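Local coordinates for pathogenicity island protein (Staphylococcus aureus subsp. aureus, PDB 3HL6), which is of unknown function but is encoded as an open reading frame of a mobile staphylococcal pathogenicity island, at residues Y21-F35 with M44-H56. Sequence-based numbering, arbitrary orientation.
Sequences YTGLLERSKVQPCCF and MVYVMMNSKLFSH
Ser28 OG has a bonding partner in each segment: it accepts a hydrogen bond from Ser51 N at 2.7 Å and donates one to Leu25 O at 2.8 Å. The preceding amide of the type I' turn 49-52, Asn50 N, reaches Ser28 O at 3.0 Å, arriving well above the carbonyl plane, so one serine holds two successive turn amides. Just before the turn in sequence, Met48 bends at chi2 (-92°) and chi3, which brings CE to 3.4 Å from Ser28 CB and sets SD at the edge of the Tyr21 ring, 4.6 Å from its centroid, a Met-aromatic contact. Tyr21 also lies against Leu53 CB. Beyond Pro32, strand 33-35 pairs antiparallel with strand 44-49, four backbone bonds joining Cys33 to Met48 and Phe35 to Tyr46. Tyr46 CB sits over one face of the Phe35 ring, 3.8 Å from its centroid, a CH-pi contact; the ring planes are 19° apart, but a lateral shift leaves little overlap. Leu17, earlier in helix 13-30, touches both, and Tyr46 OH bonds to Asp40. Polar bonds thus tie the hairpin turn to Ser28, while Met48, Tyr21 and Phe35 give apolar packing between helix and sheet.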
loop_
_atom_site.group_PDB
_atom_site.type_symbol
_atom_site.label_atom_id
_atom_site.label_comp_id
_atom_site.label_asym_id
_atom_site.label_seq_id
_atom_site.Cartn_x
_atom_site.Cartn_y
_atom_site.Cartn_z
ATOM N N TYR B 21 3.646 10.107 3.396
ATOM C CA TYR B 21 3.845 9.904 4.815
ATOM C C TYR B 21 5.264 9.459 5.104
ATOM O O TYR B 21 5.945 10.004 5.964
ATOM C CB TYR B 21 2.863 8.886 5.387
ATOM C CG TYR B 21 3.171 8.570 6.824
ATOM C CD1 TYR B 21 3.575 7.295 7.203
ATOM C CD2 TYR B 21 3.098 9.543 7.798
ATOM C CE1 TYR B 21 3.863 6.995 8.490
ATOM C CE2 TYR B 21 3.393 9.254 9.095
ATOM C CZ TYR B 21 3.774 7.955 9.430
ATOM O OH TYR B 21 4.090 7.628 10.719
ATOM N N THR B 22 5.725 8.464 4.373
ATOM C CA THR B 22 7.098 8.082 4.504
ATOM C C THR B 22 7.991 9.201 3.994
ATOM O O THR B 22 8.964 9.570 4.631
ATOM C CB THR B 22 7.361 6.813 3.720
ATOM O OG1 THR B 22 7.167 7.099 2.327
ATOM C CG2 THR B 22 6.403 5.722 4.171
ATOM N N GLY B 23 7.656 9.761 2.848
ATOM C CA GLY B 23 8.386 10.918 2.348
ATOM C C GLY B 23 8.688 11.984 3.396
ATOM O O GLY B 23 9.821 12.442 3.503
ATOM N N LEU B 24 7.678 12.377 4.167
ATOM C CA LEU B 24 7.769 13.565 5.007
ATOM C C LEU B 24 8.073 13.254 6.472
ATOM O O LEU B 24 8.089 14.160 7.313
ATOM C CB LEU B 24 6.486 14.373 4.898
ATOM C CG LEU B 24 6.372 15.034 3.528
ATOM C CD1 LEU B 24 4.949 15.525 3.273
ATOM C CD2 LEU B 24 7.395 16.157 3.411
ATOM N N LEU B 25 8.305 11.972 6.758
ATOM C CA LEU B 25 8.362 11.471 8.127
ATOM C C LEU B 25 9.460 12.141 8.972
ATOM O O LEU B 25 9.187 12.755 10.011
ATOM C CB LEU B 25 8.573 9.953 8.100
ATOM C CG LEU B 25 8.671 9.242 9.456
ATOM C CD1 LEU B 25 7.783 9.971 10.394
ATOM C CD2 LEU B 25 8.211 7.819 9.355
ATOM N N GLU B 26 10.703 12.005 8.522
ATOM C CA GLU B 26 11.830 12.765 9.068
ATOM C C GLU B 26 11.554 14.288 9.170
ATOM O O GLU B 26 11.393 14.834 10.269
ATOM C CB GLU B 26 13.095 12.463 8.248
ATOM C CG GLU B 26 13.598 11.011 8.425
ATOM C CD GLU B 26 12.970 9.978 7.431
ATOM O OE1 GLU B 26 11.888 10.286 6.791
ATOM O OE2 GLU B 26 13.562 8.845 7.300
ATOM N N ARG B 27 11.465 14.973 8.010
ATOM C CA ARG B 27 11.079 16.399 8.023
ATOM C C ARG B 27 10.006 16.768 9.073
ATOM O O ARG B 27 9.984 17.905 9.564
ATOM C CB ARG B 27 10.621 16.828 6.624
ATOM C CG ARG B 27 10.102 18.250 6.529
ATOM C CD ARG B 27 11.246 19.270 6.641
ATOM N NE ARG B 27 12.171 19.123 5.516
ATOM C CZ ARG B 27 12.183 19.919 4.446
ATOM N NH1 ARG B 27 11.334 20.942 4.361
ATOM N NH2 ARG B 27 13.048 19.696 3.464
ATOM N N SER B 28 9.124 15.823 9.418
ATOM C CA SER B 28 7.939 16.133 10.232
ATOM C C SER B 28 8.230 16.205 11.734
ATOM O O SER B 28 7.493 16.858 12.502
ATOM C CB SER B 28 6.827 15.120 9.980
ATOM O OG SER B 28 6.853 14.082 10.950
ATOM N N LYS B 29 9.299 15.530 12.155
ATOM C CA LYS B 29 9.728 15.596 13.553
ATOM C C LYS B 29 10.212 17.004 13.960
ATOM O O LYS B 29 10.012 17.432 15.103
ATOM C CB LYS B 29 10.792 14.536 13.842
ATOM C CG LYS B 29 10.298 13.116 13.690
ATOM C CD LYS B 29 11.135 12.132 14.513
ATOM C CE LYS B 29 12.509 11.927 13.900
ATOM N NZ LYS B 29 12.463 12.203 12.424
ATOM N N VAL B 30 10.829 17.728 13.028
ATOM C CA VAL B 30 11.264 19.105 13.298
ATOM C C VAL B 30 10.280 20.156 12.787
ATOM O O VAL B 30 10.246 21.284 13.287
ATOM C CB VAL B 30 12.703 19.407 12.759
ATOM C CG1 VAL B 30 13.706 18.369 13.261
ATOM C CG2 VAL B 30 12.717 19.515 11.236
ATOM N N GLN B 31 9.470 19.783 11.802
ATOM C CA GLN B 31 8.616 20.757 11.116
ATOM C C GLN B 31 7.323 20.104 10.624
ATOM O O GLN B 31 7.354 19.265 9.725
ATOM C CB GLN B 31 9.387 21.409 9.955
ATOM C CG GLN B 31 8.636 22.501 9.224
ATOM C CD GLN B 31 8.387 23.718 10.100
ATOM O OE1 GLN B 31 9.322 24.316 10.637
ATOM N NE2 GLN B 31 7.116 24.090 10.249
ATOM N N PRO B 32 6.183 20.475 11.230
ATOM C CA PRO B 32 4.847 20.091 10.759
ATOM C C PRO B 32 4.571 20.482 9.302
ATOM O O PRO B 32 4.778 21.632 8.907
ATOM C CB PRO B 32 3.908 20.846 11.699
ATOM C CG PRO B 32 4.699 21.086 12.916
ATOM C CD PRO B 32 6.115 21.292 12.455
ATOM N N CYS B 33 4.128 19.509 8.513
ATOM C CA CYS B 33 3.713 19.745 7.138
ATOM C C CYS B 33 2.218 19.614 7.085
ATOM O O CYS B 33 1.598 19.025 7.963
ATOM C CB CYS B 33 4.329 18.718 6.192
ATOM S SG CYS B 33 6.027 18.306 6.625
ATOM N N CYS B 34 1.634 20.162 6.044
ATOM C CA CYS B 34 0.217 20.365 6.039
ATOM C C CYS B 34 -0.248 20.468 4.591
ATOM O O CYS B 34 0.281 21.256 3.803
ATOM C CB CYS B 34 -0.109 21.626 6.821
ATOM S SG CYS B 34 -1.845 21.930 6.922
ATOM N N PHE B 35 -1.212 19.640 4.215
ATOM C CA PHE B 35 -1.580 19.615 2.814
ATOM C C PHE B 35 -3.012 19.199 2.546
ATOM O O PHE B 35 -3.744 18.845 3.452
ATOM C CB PHE B 35 -0.576 18.790 1.996
ATOM C CG PHE B 35 -0.487 17.362 2.403
ATOM C CD1 PHE B 35 0.344 16.973 3.440
ATOM C CD2 PHE B 35 -1.233 16.403 1.755
ATOM C CE1 PHE B 35 0.439 15.644 3.810
ATOM C CE2 PHE B 35 -1.137 15.076 2.127
ATOM C CZ PHE B 35 -0.295 14.700 3.149
ATOM N N MET B 44 -10.272 16.493 2.849
ATOM C CA MET B 44 -9.628 16.405 4.142
ATOM C C MET B 44 -8.482 17.384 4.183
ATOM O O MET B 44 -7.859 17.662 3.154
ATOM C CB MET B 44 -9.121 14.982 4.404
ATOM C CG MET B 44 -10.227 13.972 4.655
ATOM S SD MET B 44 -9.578 12.291 4.539
ATOM C CE MET B 44 -11.029 11.282 4.827
ATOM N N VAL B 45 -8.201 17.901 5.372
ATOM C CA VAL B 45 -6.939 18.574 5.638
ATOM C C VAL B 45 -5.975 17.600 6.330
ATOM O O VAL B 45 -6.299 17.017 7.371
ATOM C CB VAL B 45 -7.193 19.826 6.523
ATOM C CG1 VAL B 45 -5.879 20.485 6.970
ATOM C CG2 VAL B 45 -8.084 20.812 5.781
ATOM N N TYR B 46 -4.795 17.409 5.749
ATOM C CA TYR B 46 -3.843 16.429 6.301
ATOM C C TYR B 46 -2.672 17.112 6.967
ATOM O O TYR B 46 -2.098 18.044 6.422
ATOM C CB TYR B 46 -3.296 15.495 5.215
ATOM C CG TYR B 46 -4.361 14.838 4.375
ATOM C CD1 TYR B 46 -4.854 15.471 3.231
ATOM C CD2 TYR B 46 -4.883 13.584 4.719
ATOM C CE1 TYR B 46 -5.825 14.874 2.453
ATOM C CE2 TYR B 46 -5.861 12.975 3.936
ATOM C CZ TYR B 46 -6.331 13.635 2.809
ATOM O OH TYR B 46 -7.301 13.058 2.013
ATOM N N VAL B 47 -2.292 16.624 8.139
ATOM C CA VAL B 47 -1.186 17.193 8.861
ATOM C C VAL B 47 -0.201 16.092 9.225
ATOM O O VAL B 47 -0.590 15.035 9.735
ATOM C CB VAL B 47 -1.679 17.914 10.120
ATOM C CG1 VAL B 47 -0.524 18.199 11.051
ATOM C CG2 VAL B 47 -2.413 19.217 9.739
ATOM N N MET B 48 1.075 16.343 8.941
ATOM C CA MET B 48 2.160 15.490 9.389
ATOM C C MET B 48 2.830 16.187 10.530
ATOM O O MET B 48 3.480 17.188 10.338
ATOM C CB MET B 48 3.196 15.330 8.290
ATOM C CG MET B 48 2.766 14.490 7.136
ATOM S SD MET B 48 3.248 12.777 7.416
ATOM C CE MET B 48 4.826 12.938 8.251
ATOM N N MET B 49 2.712 15.657 11.726
ATOM C CA MET B 49 3.382 16.285 12.829
ATOM C C MET B 49 4.023 15.211 13.695
ATOM O O MET B 49 3.365 14.288 14.142
ATOM C CB MET B 49 2.376 17.107 13.615
ATOM C CG MET B 49 2.956 17.878 14.772
ATOM S SD MET B 49 1.731 19.036 15.400
ATOM C CE MET B 49 1.042 19.681 13.877
ATOM N N ASN B 50 5.322 15.331 13.919
ATOM C CA ASN B 50 5.980 14.489 14.887
ATOM C C ASN B 50 5.870 13.061 14.458
ATOM O O ASN B 50 5.476 12.205 15.242
ATOM C CB ASN B 50 5.339 14.661 16.254
ATOM C CG ASN B 50 6.037 15.720 17.093
ATOM O OD1 ASN B 50 7.182 15.545 17.490
ATOM N ND2 ASN B 50 5.354 16.819 17.358
ATOM N N SER B 51 6.185 12.815 13.189
ATOM C CA SER B 51 6.089 11.477 12.594
ATOM C C SER B 51 4.682 10.827 12.508
ATOM O O SER B 51 4.578 9.628 12.227
ATOM C CB SER B 51 7.091 10.524 13.287
ATOM O OG SER B 51 6.753 10.316 14.649
ATOM N N LYS B 52 3.613 11.581 12.744
ATOM C CA LYS B 52 2.255 11.038 12.601
ATOM C C LYS B 52 1.450 11.779 11.537
ATOM O O LYS B 52 1.723 12.958 11.251
ATOM C CB LYS B 52 1.510 11.048 13.936
ATOM C CG LYS B 52 2.101 10.090 14.977
ATOM C CD LYS B 52 1.398 10.287 16.301
ATOM C CE LYS B 52 1.426 9.039 17.160
ATOM N NZ LYS B 52 2.776 8.888 17.739
ATOM N N LEU B 53 0.496 11.083 10.916
ATOM C CA LEU B 53 -0.370 11.708 9.916
ATOM C C LEU B 53 -1.739 11.844 10.543
ATOM O O LEU B 53 -2.214 10.916 11.177
ATOM C CB LEU B 53 -0.426 10.865 8.636
ATOM C CG LEU B 53 -1.328 11.301 7.463
ATOM C CD1 LEU B 53 -1.007 12.691 6.940
ATOM C CD2 LEU B 53 -1.243 10.323 6.317
ATOM N N PHE B 54 -2.346 13.021 10.422
ATOM C CA PHE B 54 -3.688 13.284 10.958
ATOM C C PHE B 54 -4.542 13.841 9.840
ATOM O O PHE B 54 -4.024 14.343 8.846
ATOM C CB PHE B 54 -3.662 14.302 12.112
ATOM C CG PHE B 54 -2.860 13.861 13.286
ATOM C CD1 PHE B 54 -3.427 13.081 14.274
ATOM C CD2 PHE B 54 -1.536 14.205 13.392
ATOM C CE1 PHE B 54 -2.690 12.663 15.325
ATOM C CE2 PHE B 54 -0.791 13.801 14.446
ATOM C CZ PHE B 54 -1.357 13.034 15.412
ATOM N N SER B 55 -5.850 13.786 10.026
ATOM C CA SER B 55 -6.757 14.177 8.987
ATOM C C SER B 55 -8.100 14.565 9.590
ATOM O O SER B 55 -8.516 14.017 10.615
ATOM C CB SER B 55 -6.923 13.043 8.002
ATOM O OG SER B 55 -8.183 13.146 7.414
ATOM N N HIS B 56 -8.751 15.553 8.981
ATOM C CA HIS B 56 -10.121 15.904 9.350
ATOM C C HIS B 56 -10.776 16.478 8.123
ATOM O O HIS B 56 -10.170 17.257 7.386
ATOM C CB HIS B 56 -10.173 16.882 10.548
ATOM C CG HIS B 56 -9.775 18.277 10.204
ATOM N ND1 HIS B 56 -8.515 18.780 10.464
ATOM C CD2 HIS B 56 -10.462 19.277 9.598
ATOM C CE1 HIS B 56 -8.438 20.024 10.023
ATOM N NE2 HIS B 56 -9.604 20.344 9.491
#